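Local coordinates for similar to hydroxylamine oxidoreductase (Kuenenia stuttgartiensis, PDB 6H5L), which probably acts as an oxidoreductase, serving as a multiheme c-type subunit of an anammox reductase complex with an extended electron transfer pathway, at residues A[444-449]-A[463-468]; A[382-387]-A[434-439]. All blocks are in the same frame, centred on the assembly; numbering follows the deposited sequence.

Contact 1 of 2, residues A[444-449]-A[463-468]; sequences GMFLQM and LWFWYK. With HEC (heme c), chain F.
M445 reaches from the short helix 443-446 onto two aromatic rings of the long helix 455-476, F465 and W466, a Met-aromatic contact in a multiheme cytochrome c. Its chain bends about CB-CG (chi2 87°) and then runs extended about CG-SD, which lays CG beside the F465 ring and drives the methyl onto the indole. CG lies 3.9 Å from F465 CD2, approaching that ring obliquely, while SD passes F465 CB. CE sits over one face of W466, 3.4 Å from the centroid of the five-membered ring and 12° off its normal, a CH-pi contact; the sulfur stands farther off above the same face. W466 also meets W485 of the second subunit, and M493 of that subunit packs on both M445 and W466, so the methionine and the indole lie at a subunit interface. With an alanine in place of W466, the M445 methyl would probably lose the flat surface it rests on and be left able to turn, and W485 of the second subunit would lose its ring partner. F446 turns to the heme instead. Its CE2 lies 3.5 Å from C2B of the heme, and its CZ comes within 4.4 Å of F465 CE2; F446 thus stands between that pyrrole ring and the long helix. Both phenylalanines stand on the side of the heme where a water is bound to the iron, 2.1 Å between FE and the water O; they offer carbon to that side. Beyond F446 the chain leaves the long helix, and Q448 NE2 bonds to Q499 of the second subunit. Within helix 455-476, which widens to a pi-type turn here, K468 NZ donates to a lone pair of W464 O at 3.1 Å, in the carbonyl plane.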
loop_
_atom_site.group_PDB
_atom_site.type_symbol
_atom_site.label_atom_id
_atom_site.label_comp_id
_atom_site.label_asym_id
_atom_site.label_seq_id
_atom_site.Cartn_x
_atom_site.Cartn_y
_atom_site.Cartn_z
ATOM N N GLY A 444 11.661 14.911 62.392
ATOM C CA GLY A 444 11.193 16.275 62.214
ATOM C C GLY A 444 10.869 16.631 60.779
ATOM O O GLY A 444 10.112 17.578 60.538
ATOM N N MET A 445 11.433 15.893 59.820
ATOM C CA MET A 445 11.055 16.060 58.422
ATOM C C MET A 445 9.582 15.745 58.202
ATOM O O MET A 445 8.951 16.307 57.300
ATOM C CB MET A 445 11.915 15.147 57.547
ATOM C CG MET A 445 12.352 15.731 56.226
ATOM S SD MET A 445 13.876 16.674 56.393
ATOM C CE MET A 445 14.120 17.193 54.700
ATOM N N PHE A 446 9.019 14.858 59.022
ATOM C CA PHE A 446 7.697 14.285 58.806
ATOM C C PHE A 446 6.636 14.860 59.732
ATOM O O PHE A 446 5.494 15.065 59.307
ATOM C CB PHE A 446 7.746 12.761 58.992
ATOM C CG PHE A 446 8.709 12.053 58.068
ATOM C CD1 PHE A 446 10.079 12.164 58.244
ATOM C CD2 PHE A 446 8.240 11.250 57.044
ATOM C CE1 PHE A 446 10.958 11.513 57.400
ATOM C CE2 PHE A 446 9.113 10.595 56.198
ATOM C CZ PHE A 446 10.474 10.725 56.379
ATOM N N LEU A 447 6.984 15.127 60.988
ATOM C CA LEU A 447 6.013 15.510 62.001
ATOM C C LEU A 447 6.602 16.592 62.893
ATOM O O LEU A 447 7.791 16.561 63.219
ATOM C CB LEU A 447 5.598 14.298 62.847
ATOM C CG LEU A 447 4.706 14.538 64.065
ATOM C CD1 LEU A 447 3.362 15.107 63.646
ATOM C CD2 LEU A 447 4.530 13.249 64.852
ATOM N N GLN A 448 5.762 17.549 63.279
ATOM C CA GLN A 448 6.144 18.615 64.196
ATOM C C GLN A 448 5.369 18.449 65.496
ATOM O O GLN A 448 4.137 18.541 65.507
ATOM C CB GLN A 448 5.881 19.994 63.590
ATOM C CG GLN A 448 6.180 21.141 64.541
ATOM C CD GLN A 448 7.632 21.178 64.972
ATOM O OE1 GLN A 448 8.518 20.744 64.239
ATOM N NE2 GLN A 448 7.882 21.696 66.169
ATOM N N MET A 449 6.092 18.203 66.580
ATOM C CA MET A 449 5.516 18.083 67.907
ATOM C C MET A 449 5.732 19.393 68.665
ATOM O O MET A 449 6.151 20.404 68.092
ATOM C CB MET A 449 6.116 16.872 68.622
ATOM C CG MET A 449 5.771 15.550 67.952
ATOM S SD MET A 449 6.575 14.139 68.723
ATOM C CE MET A 449 8.291 14.586 68.482
ATOM N N LEU A 463 19.292 19.601 54.951
ATOM C CA LEU A 463 20.614 19.515 54.340
ATOM C C LEU A 463 20.940 18.083 53.935
ATOM O O LEU A 463 21.342 17.828 52.793
ATOM C CB LEU A 463 21.672 20.067 55.300
ATOM C CG LEU A 463 23.078 20.369 54.770
ATOM C CD1 LEU A 463 23.758 21.409 55.644
ATOM C CD2 LEU A 463 23.941 19.117 54.693
ATOM N N TRP A 464 20.772 17.129 54.853
ATOM C CA TRP A 464 21.211 15.764 54.595
ATOM C C TRP A 464 20.121 14.863 54.027
ATOM O O TRP A 464 20.448 13.825 53.441
ATOM C CB TRP A 464 21.782 15.134 55.875
ATOM C CG TRP A 464 20.770 14.819 56.939
ATOM C CD1 TRP A 464 20.407 15.613 57.988
ATOM C CD2 TRP A 464 20.011 13.612 57.072
ATOM N NE1 TRP A 464 19.459 14.981 58.756
ATOM C CE2 TRP A 464 19.199 13.751 58.214
ATOM C CE3 TRP A 464 19.934 12.428 56.331
ATOM C CZ2 TRP A 464 18.320 12.754 58.631
ATOM C CZ3 TRP A 464 19.063 11.439 56.748
ATOM C CH2 TRP A 464 18.270 11.607 57.888
ATOM N N PHE A 465 18.843 15.226 54.168
ATOM C CA PHE A 465 17.767 14.388 53.658
ATOM C C PHE A 465 17.091 14.945 52.412
ATOM O O PHE A 465 16.357 14.204 51.749
ATOM C CB PHE A 465 16.707 14.153 54.748
ATOM C CG PHE A 465 15.777 13.009 54.450
ATOM C CD1 PHE A 465 16.202 11.699 54.597
ATOM C CD2 PHE A 465 14.480 13.244 54.022
ATOM C CE1 PHE A 465 15.352 10.643 54.322
ATOM C CE2 PHE A 465 13.625 12.192 53.745
ATOM C CZ PHE A 465 14.062 10.890 53.897
ATOM N N TRP A 466 17.302 16.216 52.077
ATOM C CA TRP A 466 16.753 16.785 50.852
ATOM C C TRP A 466 17.843 17.169 49.861
ATOM O O TRP A 466 17.884 16.646 48.745
ATOM C CB TRP A 466 15.894 18.017 51.171
ATOM C CG TRP A 466 14.438 17.746 51.323
ATOM C CD1 TRP A 466 13.833 16.529 51.420
ATOM C CD2 TRP A 466 13.394 18.723 51.390
ATOM N NE1 TRP A 466 12.473 16.688 51.552
ATOM C CE2 TRP A 466 12.180 18.026 51.536
ATOM C CE3 TRP A 466 13.369 20.122 51.343
ATOM C CZ2 TRP A 466 10.951 18.679 51.632
ATOM C CZ3 TRP A 466 12.148 20.768 51.441
ATOM C CH2 TRP A 466 10.957 20.047 51.584
ATOM N N TYR A 467 18.756 18.051 50.260
ATOM C CA TYR A 467 19.654 18.661 49.290
ATOM C C TYR A 467 20.869 17.787 49.011
ATOM O O TYR A 467 21.361 17.763 47.878
ATOM C CB TYR A 467 20.058 20.049 49.775
ATOM C CG TYR A 467 18.856 20.941 50.012
ATOM C CD1 TYR A 467 17.840 21.032 49.067
ATOM C CD2 TYR A 467 18.724 21.668 51.188
ATOM C CE1 TYR A 467 16.735 21.837 49.277
ATOM C CE2 TYR A 467 17.621 22.474 51.408
ATOM C CZ TYR A 467 16.630 22.555 50.450
ATOM O OH TYR A 467 15.531 23.354 50.663
ATOM N N LYS A 468 21.362 17.064 50.018
ATOM C CA LYS A 468 22.389 16.064 49.753
ATOM C C LYS A 468 21.860 14.976 48.828
ATOM O O LYS A 468 22.569 14.523 47.922
ATOM C CB LYS A 468 22.897 15.459 51.062
ATOM C CG LYS A 468 23.752 14.212 50.864
ATOM C CD LYS A 468 24.698 13.971 52.033
ATOM C CE LYS A 468 23.948 13.693 53.325
ATOM N NZ LYS A 468 23.171 12.424 53.273
HETATM FE FE HEC F . 9.412 6.502 51.904
HETATM C CHA HEC F . 12.705 5.725 51.705
HETATM C CHB HEC F . 9.322 5.944 55.182
HETATM C CHC HEC F . 6.484 8.424 52.160
HETATM C CHD HEC F . 9.069 6.534 48.536
HETATM N NA HEC F . 10.771 5.918 53.202
HETATM C C1A HEC F . 12.106 5.669 52.950
HETATM C C2A HEC F . 12.733 5.352 54.223
HETATM C C3A HEC F . 11.795 5.412 55.175
HETATM C C4A HEC F . 10.537 5.770 54.554
HETATM C CMA HEC F . 12.014 5.144 56.680
HETATM C CAA HEC F . 14.218 4.997 54.468
HETATM C CBA HEC F . 14.600 3.748 53.685
HETATM C CGA HEC F . 14.348 2.531 54.533
HETATM O O1A HEC F . 13.648 1.614 54.038
HETATM O O2A HEC F . 14.830 2.480 55.695
HETATM N NB HEC F . 8.074 7.036 53.397
HETATM C C1B HEC F . 8.339 6.796 54.725
HETATM C C2B HEC F . 7.434 7.592 55.529
HETATM C C3B HEC F . 6.635 8.290 54.683
HETATM C C4B HEC F . 7.037 7.941 53.330
HETATM C CMB HEC F . 7.487 7.541 57.075
HETATM C CAB HEC F . 5.477 9.302 54.930
HETATM C CBB HEC F . 4.788 9.261 56.314
HETATM N NC HEC F . 7.993 7.302 50.593
HETATM C C1C HEC F . 6.920 8.121 50.888
HETATM C C2C HEC F . 6.418 8.683 49.644
HETATM C C3C HEC F . 7.064 8.073 48.635
HETATM C C4C HEC F . 8.108 7.249 49.217
HETATM C CMC HEC F . 5.131 9.536 49.532
HETATM C CAC HEC F . 6.841 8.266 47.113
HETATM C CBC HEC F . 7.109 9.724 46.686
HETATM N ND HEC F . 10.706 6.187 50.348
HETATM C C1D HEC F . 10.327 6.227 49.011
HETATM C C2D HEC F . 11.473 5.895 48.196
HETATM C C3D HEC F . 12.621 5.637 49.189
HETATM C C4D HEC F . 12.046 5.846 50.499
HETATM C CMD HEC F . 11.502 5.816 46.653
HETATM C CAD HEC F . 14.086 5.246 48.890
HETATM C CBD HEC F . 14.714 6.203 47.881
HETATM C CGD HEC F . 16.131 5.774 47.619
HETATM O O1D HEC F . 16.629 4.904 48.375
HETATM O O2D HEC F . 16.760 6.302 46.666
HETATM O O HOH W 1 10.254 8.432 51.765
#

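Contact 2 of 2, residues A[382-387]-A[434-439]; sequences KIVEDL and PVVGPI
V436 overlaps the flank of helix 356-389, where V384 and E385 receive it: a loop laid against a long helix, in this case the loop that runs between helices 420-429 and 443-446. The touch is light. CG1 of V436 and CG1 of V384 meet at 4.4 Å, methyl to methyl, both side chains setting out toward the opposing segment. In V384 this methyl lies opposite the backbone N (chi1 180°), and that rotation carries it out toward the loop. E385 starts off beside the valine rather than at it, and its extended chain then brings the carboxylate round, with OE1 4.4 Å from CB of V436. Carbon and not a donor is what it meets there; the polar partners lie elsewhere, Q381 bonding OE1 through its side-chain NE2 and S317 bonding OE2 through its backbone N. With one bond from its own helix and one from a loop, the carboxylate's rotation is probably fixed. Q381 and I388 of the same helix and E457 of helix 455-476 also touch V436, which places it between the two helices. Directly after it the loop turns at G437, whose backbone angles (phi 98°, psi -172°) would jam any CB against the preceding carbonyl O, so a glycine is called for. Away from the loop, the helix carries a salt bridge with four-residue spacing, K382 to D386, alongside the regular bond from D386 N to K382 O. The D386 side chain also touches R506 of helix 480-513. The single ammonium nitrogen bridges both oxygens: K382 NZ is 2.8 Å from D386 OD1 and 2.8 Å from D386 OD2, each oxygen using its syn lone pair.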
loop_
_atom_site.group_PDB
_atom_site.type_symbol
_atom_site.label_atom_id
_atom_site.label_comp_id
_atom_site.label_asym_id
_atom_site.label_seq_id
_atom_site.Cartn_x
_atom_site.Cartn_y
_atom_site.Cartn_z
ATOM N N LYS A 382 27.934 18.804 63.476
ATOM C CA LYS A 382 28.793 19.194 64.591
ATOM C C LYS A 382 28.326 20.507 65.208
ATOM O O LYS A 382 28.338 20.665 66.434
ATOM C CB LYS A 382 30.243 19.308 64.121
ATOM C CG LYS A 382 31.244 19.603 65.229
ATOM C CD LYS A 382 31.356 18.434 66.196
ATOM C CE LYS A 382 32.543 18.594 67.135
ATOM N NZ LYS A 382 32.399 19.770 68.034
ATOM N N ILE A 383 27.912 21.459 64.370
ATOM C CA ILE A 383 27.448 22.751 64.869
ATOM C C ILE A 383 26.184 22.579 65.702
ATOM O O ILE A 383 26.047 23.168 66.781
ATOM C CB ILE A 383 27.223 23.720 63.695
ATOM C CG1 ILE A 383 28.554 24.035 63.007
ATOM C CG2 ILE A 383 26.532 24.985 64.171
ATOM C CD1 ILE A 383 28.403 24.752 61.686
ATOM N N VAL A 384 25.244 21.766 65.216
ATOM C CA VAL A 384 23.988 21.565 65.934
ATOM C C VAL A 384 24.232 20.852 67.258
ATOM O O VAL A 384 23.635 21.200 68.284
ATOM C CB VAL A 384 22.991 20.792 65.052
ATOM C CG1 VAL A 384 21.682 20.575 65.796
ATOM C CG2 VAL A 384 22.752 21.530 63.743
ATOM N N GLU A 385 25.111 19.848 67.261
ATOM C CA GLU A 385 25.337 19.074 68.476
ATOM C C GLU A 385 26.123 19.861 69.517
ATOM O O GLU A 385 25.937 19.645 70.719
ATOM C CB GLU A 385 26.049 17.764 68.141
ATOM C CG GLU A 385 25.187 16.784 67.361
ATOM C CD GLU A 385 25.919 15.503 67.018
ATOM O OE1 GLU A 385 25.256 14.538 66.582
ATOM O OE2 GLU A 385 27.156 15.460 67.185
ATOM N N ASP A 386 27.002 20.767 69.085
ATOM C CA ASP A 386 27.717 21.604 70.045
ATOM C C ASP A 386 26.761 22.534 70.780
ATOM O O ASP A 386 26.919 22.773 71.982
ATOM C CB ASP A 386 28.812 22.404 69.342
ATOM C CG ASP A 386 29.976 21.537 68.908
ATOM O OD1 ASP A 386 29.940 20.316 69.167
ATOM O OD2 ASP A 386 30.929 22.081 68.309
ATOM N N LEU A 387 25.764 23.073 70.071
ATOM C CA LEU A 387 24.725 23.857 70.731
ATOM C C LEU A 387 23.991 23.026 71.775
ATOM O O LEU A 387 23.674 23.519 72.863
ATOM C CB LEU A 387 23.737 24.397 69.696
ATOM C CG LEU A 387 24.248 25.404 68.667
ATOM C CD1 LEU A 387 23.260 25.525 67.521
ATOM C CD2 LEU A 387 24.479 26.759 69.315
ATOM N N PRO A 434 17.441 14.826 72.513
ATOM C CA PRO A 434 17.437 15.008 71.061
ATOM C C PRO A 434 18.074 13.834 70.334
ATOM O O PRO A 434 18.985 13.172 70.835
ATOM C CB PRO A 434 18.267 16.286 70.858
ATOM C CG PRO A 434 18.410 16.897 72.219
ATOM C CD PRO A 434 18.379 15.749 73.170
ATOM N N VAL A 435 17.571 13.586 69.127
ATOM C CA VAL A 435 18.120 12.583 68.220
ATOM C C VAL A 435 18.379 13.288 66.896
ATOM O O VAL A 435 17.436 13.731 66.231
ATOM C CB VAL A 435 17.181 11.386 68.033
ATOM C CG1 VAL A 435 17.820 10.358 67.122
ATOM C CG2 VAL A 435 16.830 10.768 69.380
ATOM N N VAL A 436 19.650 13.387 66.509
ATOM C CA VAL A 436 20.075 14.255 65.418
ATOM C C VAL A 436 20.832 13.448 64.374
ATOM O O VAL A 436 21.680 12.616 64.712
ATOM C CB VAL A 436 20.950 15.414 65.940
ATOM C CG1 VAL A 436 21.463 16.258 64.785
ATOM C CG2 VAL A 436 20.176 16.265 66.930
ATOM N N GLY A 437 20.516 13.683 63.104
ATOM C CA GLY A 437 21.282 13.091 61.996
ATOM C C GLY A 437 20.740 11.845 61.334
ATOM O O GLY A 437 19.689 11.380 61.706
ATOM N N PRO A 438 21.522 11.218 60.436
ATOM C CA PRO A 438 21.105 10.089 59.656
ATOM C C PRO A 438 20.388 8.918 60.328
ATOM O O PRO A 438 20.771 8.374 61.294
ATOM C CB PRO A 438 22.378 9.580 58.979
ATOM C CG PRO A 438 23.452 10.444 59.506
ATOM C CD PRO A 438 22.744 11.714 59.884
ATOM N N ILE A 439 19.319 8.612 59.630
ATOM C CA ILE A 439 18.207 7.647 59.768
ATOM C C ILE A 439 17.262 8.029 60.893
ATOM O O ILE A 439 16.240 8.554 60.555
ATOM C CB ILE A 439 18.619 6.173 59.807
ATOM C CG1 ILE A 439 19.834 5.875 58.933
ATOM C CG2 ILE A 439 17.418 5.341 59.403
ATOM C CD1 ILE A 439 19.679 6.329 57.520
#

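How the contacts relate
From the N terminus, the chain first runs along helix 356-389, leaves it, and after 46 intervening residues, half of them helical, lays 434-439 back on it: contact 2 closes there. Contact 1 opens only a few residues later at 444 and closes a much shorter loop of 13 residues, so the two follow in series, neither nested nor crossed. Their centres are 13 Å apart, and they touch directly, the W464 indole packing on the 437-439 backbone with CH2 3.6 Å from I439 N. Helix 455-476 is common ground: L463 and K468 rest on helix 356-389, so helix 455-476 joins that helix to the short helix 443-446 beside the heme.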